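Local coordinates for protein DMSP lyase (PDB 5CU1) that belongs to the cupin clan, whose members are built round a small beta-barrel, and holds an iron(III) ion, at residues A28-E33 and V40-S45; P53-I56 and M62-D65. One frame throughout, in Å; residues are numbered along the deposited sequence.

Overall arrangement
The chain enters through helix 17-32, and contact 1 forms where the end of that helix meets the loop that follows helix 34-39, so the contact spans the short helix 34-39. After strand 47-48 the chain runs through another loop, and contact 2 closes a second, separate loop between 53-56 and the last part of helix 57-64. The two closures follow in series, neither enclosing nor crossing the other, and their centres lie about 26 Å apart, with nearest atoms about 14 Å apart. Both belong to the N-terminal segments that precede the strands of the cupin core; contact 1 is partly buried, whereas contact 2 is a surface pair.

Contact 1. Residues A28-E33 and V40-S45; sequences ALHARE and VALPDS
H30 on helix 17-32 reaches across to V40 and L42 in the loop after helix 34-39, joining helix and loop in the N-terminal helical region that accompanies the cupin barrel. The CB atoms of H30 and L42 both face the opposing segment, and the two side chains meet from opposite directions. At the root of the histidine, CB lies 3.8 Å from L42 CD2. With its CG turned opposite the backbone N (chi1 -177°), the side chain extends from the helix and carries its ring out to the loop. There both methyls of L42 lie on the same side of the ring, each 3.7 Å from H30 CG. ND1 touches the same two methyls, and H30 CD2 lies 3.3 Å from L42 CD1. L42 CD1 presses over one face in a CH-pi contact, 3.3 Å from the ring centroid and 19° off its normal, displaced toward the rim, with H30 NE2 its closest ring atom at 3.1 Å. Leucine suits the place because a branched, apolar tip can cover a flat ring. L36 and A37 of helix 34-39 also touch H30, while L42 rests on F26 and Q27. Histidine combines a flat face for packing with a polar ring edge. At that edge CE1 lies 3.1 Å from V40 O, and NE2 gives its N-H to the same oxygen, 2.9 Å away, in a weak hydrogen bond bent to 127°.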
loop_
_atom_site.group_PDB
_atom_site.type_symbol
_atom_site.label_atom_id
_atom_site.label_comp_id
_atom_site.label_asym_id
_atom_site.label_seq_id
_atom_site.Cartn_x
_atom_site.Cartn_y
_atom_site.Cartn_z
ATOM N N ALA A 28 15.230 7.054 -0.577
ATOM C CA ALA A 28 15.342 8.278 -1.319
ATOM C C ALA A 28 14.164 8.987 -1.492
ATOM O O ALA A 28 14.257 10.022 -1.426
ATOM C CB ALA A 28 16.026 8.089 -2.630
ATOM N N LEU A 29 12.986 8.487 -1.525
ATOM C CA LEU A 29 11.760 9.298 -1.588
ATOM C C LEU A 29 11.230 9.779 -0.387
ATOM O O LEU A 29 10.653 10.703 -0.368
ATOM C CB LEU A 29 10.712 8.389 -2.184
ATOM C CG LEU A 29 9.290 8.742 -2.196
ATOM C CD1 LEU A 29 9.092 9.723 -3.218
ATOM C CD2 LEU A 29 8.565 7.606 -2.397
ATOM N N HIS A 30 11.546 9.116 0.619
ATOM C CA HIS A 30 11.290 9.391 1.916
ATOM C C HIS A 30 11.972 10.642 2.282
ATOM O O HIS A 30 11.349 11.518 2.677
ATOM C CB HIS A 30 11.784 8.374 2.760
ATOM C CG HIS A 30 11.482 8.556 4.197
ATOM N ND1 HIS A 30 12.280 9.210 5.038
ATOM C CD2 HIS A 30 10.464 8.145 4.923
ATOM C CE1 HIS A 30 11.792 9.143 6.226
ATOM N NE2 HIS A 30 10.694 8.498 6.182
ATOM N N ALA A 31 13.211 10.646 2.046
ATOM C CA ALA A 31 13.936 11.748 2.038
ATOM C C ALA A 31 13.527 12.937 1.212
ATOM O O ALA A 31 13.575 13.925 1.739
ATOM C CB ALA A 31 15.411 11.520 2.097
ATOM N N ARG A 32 13.047 12.842 0.028
ATOM C CA ARG A 32 12.591 13.949 -0.746
ATOM C C ARG A 32 11.239 14.544 -0.496
ATOM O O ARG A 32 10.921 15.575 -0.962
ATOM C CB ARG A 32 12.704 13.705 -2.187
ATOM C CG ARG A 32 13.541 12.640 -2.653
ATOM C CD ARG A 32 13.665 12.650 -4.174
ATOM N NE ARG A 32 12.663 11.977 -4.788
ATOM C CZ ARG A 32 12.703 10.762 -5.146
ATOM N NH1 ARG A 32 13.665 10.037 -5.146
ATOM N NH2 ARG A 32 11.714 10.352 -5.685
ATOM N N GLU A 33 10.479 13.833 0.264
ATOM C CA GLU A 33 9.137 14.049 0.525
ATOM C C GLU A 33 8.792 14.315 1.935
ATOM O O GLU A 33 8.743 13.506 2.660
ATOM C CB GLU A 33 8.233 12.894 -0.027
ATOM C CG GLU A 33 8.163 12.645 -1.531
ATOM C CD GLU A 33 7.414 13.584 -2.335
ATOM O OE1 GLU A 33 6.741 14.234 -1.908
ATOM O OE2 GLU A 33 7.453 13.681 -3.349
ATOM N N VAL A 40 7.533 9.594 10.007
ATOM C CA VAL A 40 8.453 8.624 10.457
ATOM C C VAL A 40 9.923 8.887 9.930
ATOM O O VAL A 40 10.172 9.184 8.923
ATOM C CB VAL A 40 7.893 7.183 10.314
ATOM C CG1 VAL A 40 7.840 6.585 8.962
ATOM C CG2 VAL A 40 8.463 6.343 11.338
ATOM N N ALA A 41 10.838 8.744 10.775
ATOM C CA ALA A 41 12.207 8.605 10.505
ATOM C C ALA A 41 12.588 7.287 10.124
ATOM O O ALA A 41 12.192 6.355 10.673
ATOM C CB ALA A 41 13.050 9.081 11.656
ATOM N N LEU A 42 13.397 7.279 9.130
ATOM C CA LEU A 42 13.957 6.112 8.521
ATOM C C LEU A 42 15.088 5.744 9.364
ATOM O O LEU A 42 15.858 6.595 9.767
ATOM C CB LEU A 42 14.374 6.332 7.123
ATOM C CG LEU A 42 13.552 5.610 6.126
ATOM C CD1 LEU A 42 12.077 5.682 6.428
ATOM C CD2 LEU A 42 13.864 5.825 4.699
ATOM N N PRO A 43 15.063 4.399 9.797
ATOM C CA PRO A 43 16.079 4.086 10.792
ATOM C C PRO A 43 17.324 3.788 10.255
ATOM O O PRO A 43 18.204 3.901 11.022
ATOM C CB PRO A 43 15.616 2.813 11.462
ATOM C CG PRO A 43 14.411 2.389 10.841
ATOM C CD PRO A 43 14.172 3.152 9.672
ATOM N N ASP A 44 17.374 3.387 9.030
ATOM C CA ASP A 44 18.536 3.261 8.173
ATOM C C ASP A 44 19.581 1.916 8.067
ATOM O O ASP A 44 20.634 1.868 7.431
ATOM C CB ASP A 44 19.138 4.647 7.907
ATOM C CG ASP A 44 19.371 4.924 6.366
ATOM O OD1 ASP A 44 18.650 5.732 5.755
ATOM O OD2 ASP A 44 20.264 4.270 5.815
ATOM N N SER A 45 19.031 0.801 8.461
ATOM C CA SER A 45 19.143 0.148 9.672
ATOM C C SER A 45 18.024 -0.772 9.779
ATOM O O SER A 45 17.409 -0.833 10.762
ATOM C CB SER A 45 19.296 1.127 10.827
ATOM O OG SER A 45 20.286 1.977 10.456
#

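Contact 2. Residues P53-I56 and M62-D65; sequences PVRI and MESD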
loop_
_atom_site.group_PDB
_atom_site.type_symbol
_atom_site.label_atom_id
_atom_site.label_comp_id
_atom_site.label_asym_id
_atom_site.label_seq_id
_atom_site.Cartn_x
_atom_site.Cartn_y
_atom_site.Cartn_z
ATOM N N PRO A 53 7.660 -16.138 -1.294
ATOM C CA PRO A 53 6.686 -15.711 -2.303
ATOM C C PRO A 53 5.291 -16.403 -2.388
ATOM O O PRO A 53 5.167 -17.581 -2.192
ATOM C CB PRO A 53 7.439 -15.778 -3.550
ATOM C CG PRO A 53 8.166 -16.818 -3.439
ATOM C CD PRO A 53 8.826 -16.594 -2.146
ATOM N N VAL A 54 4.293 -15.544 -2.589
ATOM C CA VAL A 54 3.001 -15.841 -2.871
ATOM C C VAL A 54 2.585 -14.981 -4.022
ATOM O O VAL A 54 2.677 -13.878 -3.943
ATOM C CB VAL A 54 2.152 -15.580 -1.670
ATOM C CG1 VAL A 54 0.693 -15.658 -1.992
ATOM C CG2 VAL A 54 2.514 -16.386 -0.469
ATOM N N ARG A 55 2.156 -15.600 -5.129
ATOM C CA ARG A 55 1.542 -14.966 -6.281
ATOM C C ARG A 55 0.095 -15.094 -6.259
ATOM O O ARG A 55 -0.412 -16.151 -5.957
ATOM C CB ARG A 55 1.988 -15.488 -7.605
ATOM C CG ARG A 55 3.090 -14.864 -8.442
ATOM C CD ARG A 55 2.963 -13.427 -8.740
ATOM N NE ARG A 55 3.420 -12.776 -9.903
ATOM C CZ ARG A 55 2.859 -12.716 -11.049
ATOM N NH1 ARG A 55 1.867 -13.355 -11.455
ATOM N NH2 ARG A 55 3.261 -11.908 -11.794
ATOM N N ILE A 56 -0.509 -13.975 -6.626
ATOM C CA ILE A 56 -1.895 -13.688 -6.820
ATOM C C ILE A 56 -2.172 -12.952 -8.055
ATOM O O ILE A 56 -1.458 -12.357 -8.449
ATOM C CB ILE A 56 -2.622 -13.101 -5.588
ATOM C CG1 ILE A 56 -2.380 -11.588 -5.257
ATOM C CG2 ILE A 56 -2.498 -14.065 -4.460
ATOM C CD1 ILE A 56 -3.129 -11.181 -4.104
ATOM N N MET A 62 -1.169 -5.419 -11.681
ATOM C CA MET A 62 -0.224 -4.396 -11.439
ATOM C C MET A 62 0.853 -4.331 -12.423
ATOM O O MET A 62 1.115 -3.349 -12.785
ATOM C CB MET A 62 0.287 -4.403 -10.012
ATOM C CG MET A 62 1.048 -3.179 -9.434
ATOM S SD MET A 62 1.536 -3.039 -7.788
ATOM C CE MET A 62 2.761 -3.840 -7.846
ATOM N N GLU A 63 1.432 -5.448 -12.771
ATOM C CA GLU A 63 2.375 -5.525 -13.774
ATOM C C GLU A 63 1.979 -5.189 -15.240
ATOM O O GLU A 63 2.619 -4.560 -15.908
ATOM C CB GLU A 63 3.287 -6.635 -13.546
ATOM C CG GLU A 63 2.842 -8.024 -13.630
ATOM C CD GLU A 63 3.654 -8.994 -12.863
ATOM O OE1 GLU A 63 3.620 -10.076 -13.191
ATOM O OE2 GLU A 63 4.238 -8.693 -11.875
ATOM N N SER A 64 0.830 -5.590 -15.556
ATOM C CA SER A 64 0.132 -5.282 -16.666
ATOM C C SER A 64 -0.488 -3.926 -16.935
ATOM O O SER A 64 -0.521 -3.624 -17.958
ATOM C CB SER A 64 -0.928 -6.330 -16.818
ATOM O OG SER A 64 -1.105 -6.464 -18.118
ATOM N N ASP A 65 -1.037 -3.247 -15.965
ATOM C CA ASP A 65 -1.753 -1.970 -16.072
ATOM C C ASP A 65 -1.021 -0.852 -16.879
ATOM O O ASP A 65 0.020 -0.549 -16.684
ATOM C CB ASP A 65 -2.143 -1.560 -14.709
ATOM C CG ASP A 65 -3.415 -0.983 -14.608
ATOM O OD1 ASP A 65 -3.686 -0.212 -15.436
ATOM O OD2 ASP A 65 -4.037 -1.220 -13.554
#
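R55 and E63 approach each other from opposite directions, one just before helix 57-64 and the other near its end, with the first part of that helix between them in the chain. In the loop, the extended P53 and V54 lead up to R55, the residue that reaches the helix. Its CB does not aim at the partner; the chain bends at chi2 and chi3 (-53° and -149°) and thereby swings the guanidinium over to E63. The long, flexible arginine chain suits an exposed site and spans the gap to the helix. NH2 leads the approach, and as modelled E63 OE1 lies near the guanidinium plane, at its edge. The opposite charges make a salt bridge plausible, but NH2 and OE1 are modelled too close together, so its geometry is doubtful. The planes of guanidinium and carboxylate are, as modelled, turned 54° apart. R55 also touches a neighbouring molecule in the crystal, which may influence its pose. From the helix, E63 has its CB facing the loop, and its chain runs on extended beyond CG, bringing the carboxylate out to the arginine. I81 of helix 74-83 packs against E63. The next loop residue, I56, is buried, as suits its branched apolar side chain, and lies against W89 and L91; M62 of the helix touches W89 too. The arrangement is a probable surface ion pair, its geometry doubtful, between a loop and the last turn of the helix that follows it, with apolar neighbours turned inward, in the N-terminal part of a cupin-clan protein.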